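PDB 3EK3: nitroreductase from Bacteroides fragilis NCTC 9343, which binds flavin mononucleotide and probably catalyses oxidation-reduction of nitrogen-containing compounds with NAD or NADP as partner. Local coordinates for residues E65-A70 with G138-D143; E145-A148 with G154-E157; A27-A32 with L127-C132. All coordinates share one frame; numbering follows the deposited sequence.

Interaction 1 (E65-A70 with G138-D143); sequences ERIKGA and GTTCDD
The carboxylate of Asp-143 presents one flat face to the CB methyl of Ala-70. The methyl stands almost directly above the carboxyl carbon, with Ala-70 CB 3.7 Å from Asp-143 CG. A water lies on the same side of that plane, well tilted out of it, 2.9 Å from Asp-143 OD1. It also sits 2.9 Å from Arg-66 O, so it bridges the helix backbone to the carboxylate. Several acceptors compete for its protons, so both bonds may not be made at once. OD2 forms a salt bridge with Lys-73. OD1 accepts from the backbone N of Val-146 and more weakly from that of Glu-145. With CG anti to the backbone N (chi1 169°), the carboxylate can lie over the Ala-70 methyl while OD1 still reaches the start of the next helix.

Asp-143 is thus the N-cap of helix 144-153. It also ends a type I beta turn that starts at Thr-140, closed by Asp-143 N to Thr-140 O at 2.9 Å. Through this turn the loop after strand 130-134 packs on helix 57-72.

The Ala-70 methyl also touches Thr-140, with Ala-70 CB 3.8 Å from Thr-140 CG2. The threonine hydroxyl lies between its backbone N and carbonyl carbon (chi1 64°) and is hydrogen-bonded to the carbonyl of Gln-136, a residue that binds the flavin. On its helix side, Thr-140 OG1 meets Ile-67 CG1 at 4.0 Å, and the two side chains cross at about a right angle. Ile-67 also packs on the side chain of Gln-136.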
# COMPACT_ATOMS: atom_id res chain seq x y z
N GLU A 65 -21.41 5.66 14.92
CA GLU A 65 -22.71 6.33 14.80
C GLU A 65 -22.69 7.48 13.82
O GLU A 65 -23.64 7.68 13.08
CB GLU A 65 -23.18 6.87 16.15
CG GLU A 65 -23.78 5.83 17.04
CD GLU A 65 -24.88 5.03 16.35
OE1 GLU A 65 -25.88 5.61 15.89
OE2 GLU A 65 -24.71 3.81 16.26
N ARG A 66 -21.61 8.25 13.82
CA ARG A 66 -21.46 9.38 12.90
C ARG A 66 -21.34 8.89 11.46
O ARG A 66 -21.92 9.45 10.54
CB ARG A 66 -20.23 10.23 13.27
CG ARG A 66 -20.21 10.79 14.70
CD ARG A 66 -21.54 11.44 15.05
NE ARG A 66 -21.53 12.10 16.36
CZ ARG A 66 -21.66 11.50 17.54
NH1 ARG A 66 -21.78 10.18 17.66
NH2 ARG A 66 -21.66 12.24 18.64
N ILE A 67 -20.58 7.82 11.27
CA ILE A 67 -20.43 7.20 9.95
C ILE A 67 -21.79 6.68 9.46
O ILE A 67 -22.19 6.95 8.32
CB ILE A 67 -19.38 6.09 10.02
CG1 ILE A 67 -18.00 6.72 10.18
CG2 ILE A 67 -19.40 5.18 8.76
CD1 ILE A 67 -16.94 5.68 10.57
N LYS A 68 -22.53 6.01 10.34
CA LYS A 68 -23.92 5.62 10.03
C LYS A 68 -24.77 6.83 9.67
O LYS A 68 -25.56 6.80 8.71
CB LYS A 68 -24.53 4.82 11.20
CG LYS A 68 -23.95 3.42 11.33
CD LYS A 68 -24.39 2.69 12.59
CE LYS A 68 -25.82 2.94 12.98
NZ LYS A 68 -26.19 2.26 14.28
N GLY A 69 -24.61 7.92 10.43
CA GLY A 69 -25.37 9.13 10.13
C GLY A 69 -25.12 9.69 8.74
O GLY A 69 -26.08 10.18 8.08
N ALA A 70 -23.85 9.64 8.31
CA ALA A 70 -23.45 10.05 6.95
C ALA A 70 -24.10 9.12 5.92
O ALA A 70 -24.73 9.56 4.96
CB ALA A 70 -21.91 10.04 6.82
N GLY A 138 -13.31 6.80 4.09
CA GLY A 138 -12.89 7.47 2.84
C GLY A 138 -13.93 8.39 2.25
O GLY A 138 -13.60 9.51 1.84
N THR A 139 -15.17 7.93 2.16
CA THR A 139 -16.23 8.73 1.52
C THR A 139 -17.06 9.51 2.54
O THR A 139 -17.90 10.36 2.15
CB THR A 139 -17.18 7.86 0.73
OG1 THR A 139 -17.74 6.90 1.61
CG2 THR A 139 -16.45 7.18 -0.42
N THR A 140 -16.80 9.29 3.82
CA THR A 140 -17.57 9.95 4.88
C THR A 140 -16.78 10.98 5.71
O THR A 140 -17.40 11.72 6.49
CB THR A 140 -18.22 8.93 5.87
OG1 THR A 140 -17.19 8.18 6.57
CG2 THR A 140 -19.22 8.02 5.16
N CYS A 141 -15.45 11.01 5.59
CA CYS A 141 -14.63 11.88 6.43
C CYS A 141 -14.92 13.38 6.33
O CYS A 141 -14.59 14.12 7.24
CB CYS A 141 -13.13 11.60 6.24
SG CYS A 141 -12.47 11.97 4.59
N ASP A 142 -15.54 13.83 5.24
CA ASP A 142 -15.91 15.22 5.10
C ASP A 142 -17.37 15.48 5.44
O ASP A 142 -17.82 16.63 5.36
CB ASP A 142 -15.58 15.73 3.69
CG ASP A 142 -14.07 15.92 3.49
OD1 ASP A 142 -13.33 16.09 4.49
OD2 ASP A 142 -13.62 15.92 2.33
N ASP A 143 -18.12 14.47 5.85
CA ASP A 143 -19.44 14.74 6.42
C ASP A 143 -19.21 15.60 7.67
O ASP A 143 -18.32 15.33 8.47
CB ASP A 143 -20.18 13.43 6.77
CG ASP A 143 -21.43 13.66 7.59
OD1 ASP A 143 -21.34 13.75 8.82
OD2 ASP A 143 -22.52 13.75 6.98
O HOH W 1 -23.14 12.07 10.43

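Interaction 2 (E145-A148 with G154-E157); sequences EVRA and GVPE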
# COMPACT_ATOMS: atom_id res chain seq x y z
N GLU A 145 -20.58 16.04 10.65
CA GLU A 145 -20.53 15.41 11.96
C GLU A 145 -19.38 14.41 12.09
O GLU A 145 -18.73 14.36 13.14
CB GLU A 145 -21.87 14.78 12.34
CG GLU A 145 -23.00 15.81 12.56
CD GLU A 145 -23.61 16.31 11.24
OE1 GLU A 145 -23.73 15.51 10.27
OE2 GLU A 145 -23.96 17.51 11.16
N VAL A 146 -19.10 13.65 11.03
CA VAL A 146 -17.96 12.74 11.06
C VAL A 146 -16.69 13.58 11.22
O VAL A 146 -15.85 13.32 12.08
CB VAL A 146 -17.90 11.86 9.79
CG1 VAL A 146 -16.62 11.04 9.75
CG2 VAL A 146 -19.19 10.95 9.67
N ARG A 147 -16.58 14.64 10.42
CA ARG A 147 -15.35 15.46 10.46
C ARG A 147 -15.13 16.08 11.84
O ARG A 147 -14.00 16.10 12.35
CB ARG A 147 -15.39 16.54 9.36
CG ARG A 147 -14.14 17.47 9.36
CD ARG A 147 -12.81 16.75 9.37
NE ARG A 147 -12.60 16.00 8.13
CZ ARG A 147 -11.42 15.64 7.64
NH1 ARG A 147 -10.32 15.93 8.28
NH2 ARG A 147 -11.36 15.00 6.47
N ALA A 148 -16.19 16.61 12.43
CA ALA A 148 -16.06 17.16 13.77
C ALA A 148 -15.52 16.12 14.74
O ALA A 148 -14.68 16.43 15.60
CB ALA A 148 -17.42 17.74 14.24
N GLY A 154 -8.12 14.05 16.90
CA GLY A 154 -6.76 14.45 16.54
C GLY A 154 -6.35 14.21 15.10
O GLY A 154 -5.19 14.40 14.75
N VAL A 155 -7.29 13.81 14.26
CA VAL A 155 -7.02 13.74 12.81
C VAL A 155 -6.88 15.18 12.27
O VAL A 155 -7.74 16.04 12.52
CB VAL A 155 -8.15 13.03 12.04
CG1 VAL A 155 -7.82 13.00 10.54
CG2 VAL A 155 -8.39 11.60 12.56
N PRO A 156 -5.75 15.49 11.59
CA PRO A 156 -5.61 16.84 11.07
C PRO A 156 -6.74 17.26 10.15
O PRO A 156 -7.18 16.49 9.31
CB PRO A 156 -4.28 16.79 10.30
CG PRO A 156 -3.52 15.74 10.95
CD PRO A 156 -4.55 14.69 11.34
N GLU A 157 -7.18 18.49 10.31
CA GLU A 157 -8.31 18.99 9.55
C GLU A 157 -8.08 19.07 8.07
O GLU A 157 -9.04 19.07 7.31
CB GLU A 157 -8.73 20.36 10.07
CG GLU A 157 -9.26 20.25 11.48
CD GLU A 157 -9.73 21.55 12.06
OE1 GLU A 157 -10.78 22.07 11.62
OE2 GLU A 157 -9.05 22.05 12.98
O HOH W 2 -10.13 16.32 11.14
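Arg-147 reaches out from its helix and meets the 154-157 loop with one end of its guanidinium group. NH1 does the touching. Pro-156 O lies at the edge of the guanidinium, close to its plane, 3.4 Å from Arg-147 NH1. Glu-157 O comes in obliquely, 3.5 Å from Arg-147 NH1. It is the backbone carbonyl of Glu-157 that meets the arginine; its side chain stays farther off. A water completes the meeting: it accepts from Arg-147 NH1 at 2.9 Å and donates to Val-155 O at 2.8 Å. Pro-156 O and Glu-157 O thus lie close to NH1, and Val-155 O is linked to it through the water.

The chain is bent to bring this about. CG is anti to the backbone N (chi1 178°), and two turns follow at chi2 (51°) and chi3 (65°), so the guanidinium ends nearer the loop than the first bond of the side chain would suggest.

The loop joins helix 144-153 to strand 160-168. Gly-154 ends the helix in a Schellman motif, with a positive phi. The chain then turns back past its own helix. Arg-147 spans this return.

The other guanidinium nitrogens are held too. NE bonds to Cys-141 O. NH2 pairs with Asp-142 in a salt bridge and with the carbonyl of His-159. These bonds limit rotation of the group, and Asp-142 probably offsets part of its charge.

Val-155 points its CB toward the helix segment, and Val-155 CG1 is 4.5 Å from Arg-147 NH1. The valine is buried, packing on Leu-150 of the same helix and on Ile-99 of strand 96-102. The CB of Pro-156 points away from the helix segment, and its ring packs on His-50 and Ser-101.

Interaction 3 (A27-A32 with L127-C132); sequences ADDLNA and LGIASC. With FMN (flavin mononucleotide), chain B.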
# COMPACT_ATOMS: atom_id res chain seq x y z
N ALA A 27 0.03 -2.56 24.82
CA ALA A 27 0.61 -1.28 24.41
C ALA A 27 1.89 -1.46 23.59
O ALA A 27 2.10 -0.71 22.64
CB ALA A 27 0.91 -0.45 25.64
N ASP A 28 2.74 -2.42 23.99
CA ASP A 28 4.00 -2.65 23.26
C ASP A 28 3.75 -3.13 21.82
O ASP A 28 4.41 -2.65 20.87
CB ASP A 28 5.01 -3.55 24.03
CG ASP A 28 4.49 -4.97 24.33
OD1 ASP A 28 3.30 -5.28 24.08
OD2 ASP A 28 5.29 -5.79 24.85
N ASP A 29 2.76 -4.01 21.65
CA ASP A 29 2.36 -4.47 20.31
C ASP A 29 1.79 -3.34 19.48
O ASP A 29 2.14 -3.20 18.31
CB ASP A 29 1.35 -5.61 20.38
CG ASP A 29 1.96 -6.91 20.92
OD1 ASP A 29 3.20 -7.03 20.95
OD2 ASP A 29 1.20 -7.81 21.31
N LEU A 30 0.95 -2.52 20.08
CA LEU A 30 0.38 -1.40 19.34
C LEU A 30 1.52 -0.51 18.89
O LEU A 30 1.57 -0.16 17.73
CB LEU A 30 -0.63 -0.63 20.18
CG LEU A 30 -1.18 0.61 19.48
CD1 LEU A 30 -1.86 0.22 18.16
CD2 LEU A 30 -2.11 1.37 20.42
N ASN A 31 2.46 -0.19 19.78
CA ASN A 31 3.59 0.68 19.38
C ASN A 31 4.44 0.09 18.24
O ASN A 31 4.83 0.80 17.32
CB ASN A 31 4.50 0.99 20.56
CG ASN A 31 3.86 1.94 21.55
OD1 ASN A 31 3.10 2.83 21.18
ND2 ASN A 31 4.22 1.78 22.83
N ALA A 32 4.67 -1.21 18.29
CA ALA A 32 5.44 -1.92 17.25
C ALA A 32 4.71 -1.87 15.92
O ALA A 32 5.35 -1.70 14.86
CB ALA A 32 5.66 -3.36 17.64
N LEU A 127 2.72 -10.66 15.20
CA LEU A 127 2.53 -10.61 16.65
C LEU A 127 1.28 -11.36 17.15
O LEU A 127 0.90 -11.25 18.33
CB LEU A 127 2.47 -9.15 17.07
CG LEU A 127 3.76 -8.35 16.86
CD1 LEU A 127 3.46 -6.83 16.95
CD2 LEU A 127 4.84 -8.72 17.84
N GLY A 128 0.65 -12.12 16.26
CA GLY A 128 -0.61 -12.82 16.56
C GLY A 128 -1.86 -11.98 16.72
O GLY A 128 -2.86 -12.45 17.28
N ILE A 129 -1.80 -10.78 16.18
CA ILE A 129 -2.87 -9.79 16.25
C ILE A 129 -3.60 -9.73 14.91
O ILE A 129 -2.98 -9.52 13.86
CB ILE A 129 -2.27 -8.42 16.63
CG1 ILE A 129 -1.90 -8.43 18.12
CG2 ILE A 129 -3.25 -7.27 16.29
CD1 ILE A 129 -1.01 -7.27 18.55
N ALA A 130 -4.91 -9.98 14.94
CA ALA A 130 -5.76 -9.92 13.75
C ALA A 130 -5.94 -8.48 13.33
O ALA A 130 -5.87 -7.56 14.15
CB ALA A 130 -7.15 -10.55 14.04
N SER A 131 -6.25 -8.32 12.05
CA SER A 131 -6.47 -6.99 11.47
C SER A 131 -7.42 -7.05 10.30
O SER A 131 -7.76 -8.13 9.80
CB SER A 131 -5.14 -6.38 11.04
OG SER A 131 -4.54 -7.16 10.00
N CYS A 132 -7.91 -5.88 9.92
CA CYS A 132 -8.72 -5.69 8.72
C CYS A 132 -8.67 -4.25 8.24
O CYS A 132 -8.68 -3.34 9.07
CB CYS A 132 -10.18 -6.08 9.01
SG CYS A 132 -11.28 -6.33 7.60
N1 FMN B . -12.67 -5.34 4.36
C2 FMN B . -13.74 -4.95 5.13
O2 FMN B . -14.30 -5.75 5.88
N3 FMN B . -14.25 -3.67 5.05
C4 FMN B . -13.69 -2.78 4.20
O4 FMN B . -14.03 -1.59 4.33
C4A FMN B . -12.58 -3.17 3.43
N5 FMN B . -11.99 -2.27 2.59
C5A FMN B . -10.88 -2.60 1.84
C6 FMN B . -10.29 -1.64 1.02
C7 FMN B . -9.15 -1.94 0.28
C7M FMN B . -8.38 -0.84 -0.46
C8 FMN B . -8.58 -3.22 0.40
C8M FMN B . -7.14 -3.42 0.01
C9 FMN B . -9.18 -4.18 1.23
C9A FMN B . -10.33 -3.88 1.96
N10 FMN B . -10.96 -4.83 2.78
C10 FMN B . -12.04 -4.45 3.54
C1' FMN B . -10.39 -6.22 2.95
C2' FMN B . -10.64 -7.05 1.69
O2' FMN B . -12.00 -7.45 1.63
C3' FMN B . -9.77 -8.29 1.78
O3' FMN B . -8.42 -7.88 1.64
C4' FMN B . -10.07 -9.31 0.66
O4' FMN B . -11.36 -9.88 0.85
C5' FMN B . -9.02 -10.42 0.65
O5' FMN B . -9.06 -11.15 1.87
P FMN B . -7.75 -11.31 2.81
O1P FMN B . -6.64 -11.79 1.96
O2P FMN B . -8.13 -12.22 4.00
O3P FMN B . -7.33 -9.95 3.29
O HOH W 3 1.95 -10.13 20.58
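Asp-29 of helix 27-38 lies against Leu-127 and Ile-129, just after helix 109-126. Asp-29 CB meets the tip of Ile-129, with Ile-129 CD1 3.4 Å away. Ile-129 has two conformers, so this close approach is doubtful in detail. CG stands anti to the carbonyl carbon (chi1 -70°), which sets the carboxylate beside both Leu-127 and Ile-129. Asp-29 CG is 3.8 Å from Ile-129 CD1. At the end the two oxygens diverge. Asp-29 OD1 faces the fork of Leu-127, 3.9 Å from Leu-127 CD2. OD2 stays near Ile-129. A water also lies by OD2, too close for that bond to be trusted in detail. The same water donates to Leu-127 O at 2.7 Å.

One turn on, Ala-32 CB touches Leu-127 CD1 at 4.2 Å. Leu-8 and Asn-5 of the second subunit pack on Ala-32 and Leu-127, so the contact forms part of the interface with that subunit. Gly-128 ends helix 109-126 in a Schellman motif. The chain then enters strand 130-134, whose Cys-132 lies in the flavin pocket, with Cys-132 SG 3.5 Å from FMN O2.

No direct hydrogen bond joins the two segments. The aspartate meets methyl groups. Any polar link across the contact would run through the water to Leu-127 O, and this water may help solvate the carboxylate's charge.

How the interactions relate
From the N terminus, helix 27-38 opens interaction 3 and helix 57-72 opens interaction 1. Interaction 3 closes first, where the chain enters strand 130-134. Interaction 1 closes soon after, in the loop that follows this strand. The two long loops therefore cross. Interaction 2 comes last, in series with both, and closes a short loop from helix 144-153 to the segment before strand 160-168. Interactions 1 and 2 adjoin, their centres about 10 Å apart, and together join helix 57-72, the 138-143 turn and helix 144-153. Interaction 3 lies across the chain's centre from interaction 1, about 26 Å away between centres. Both reach the second subunit.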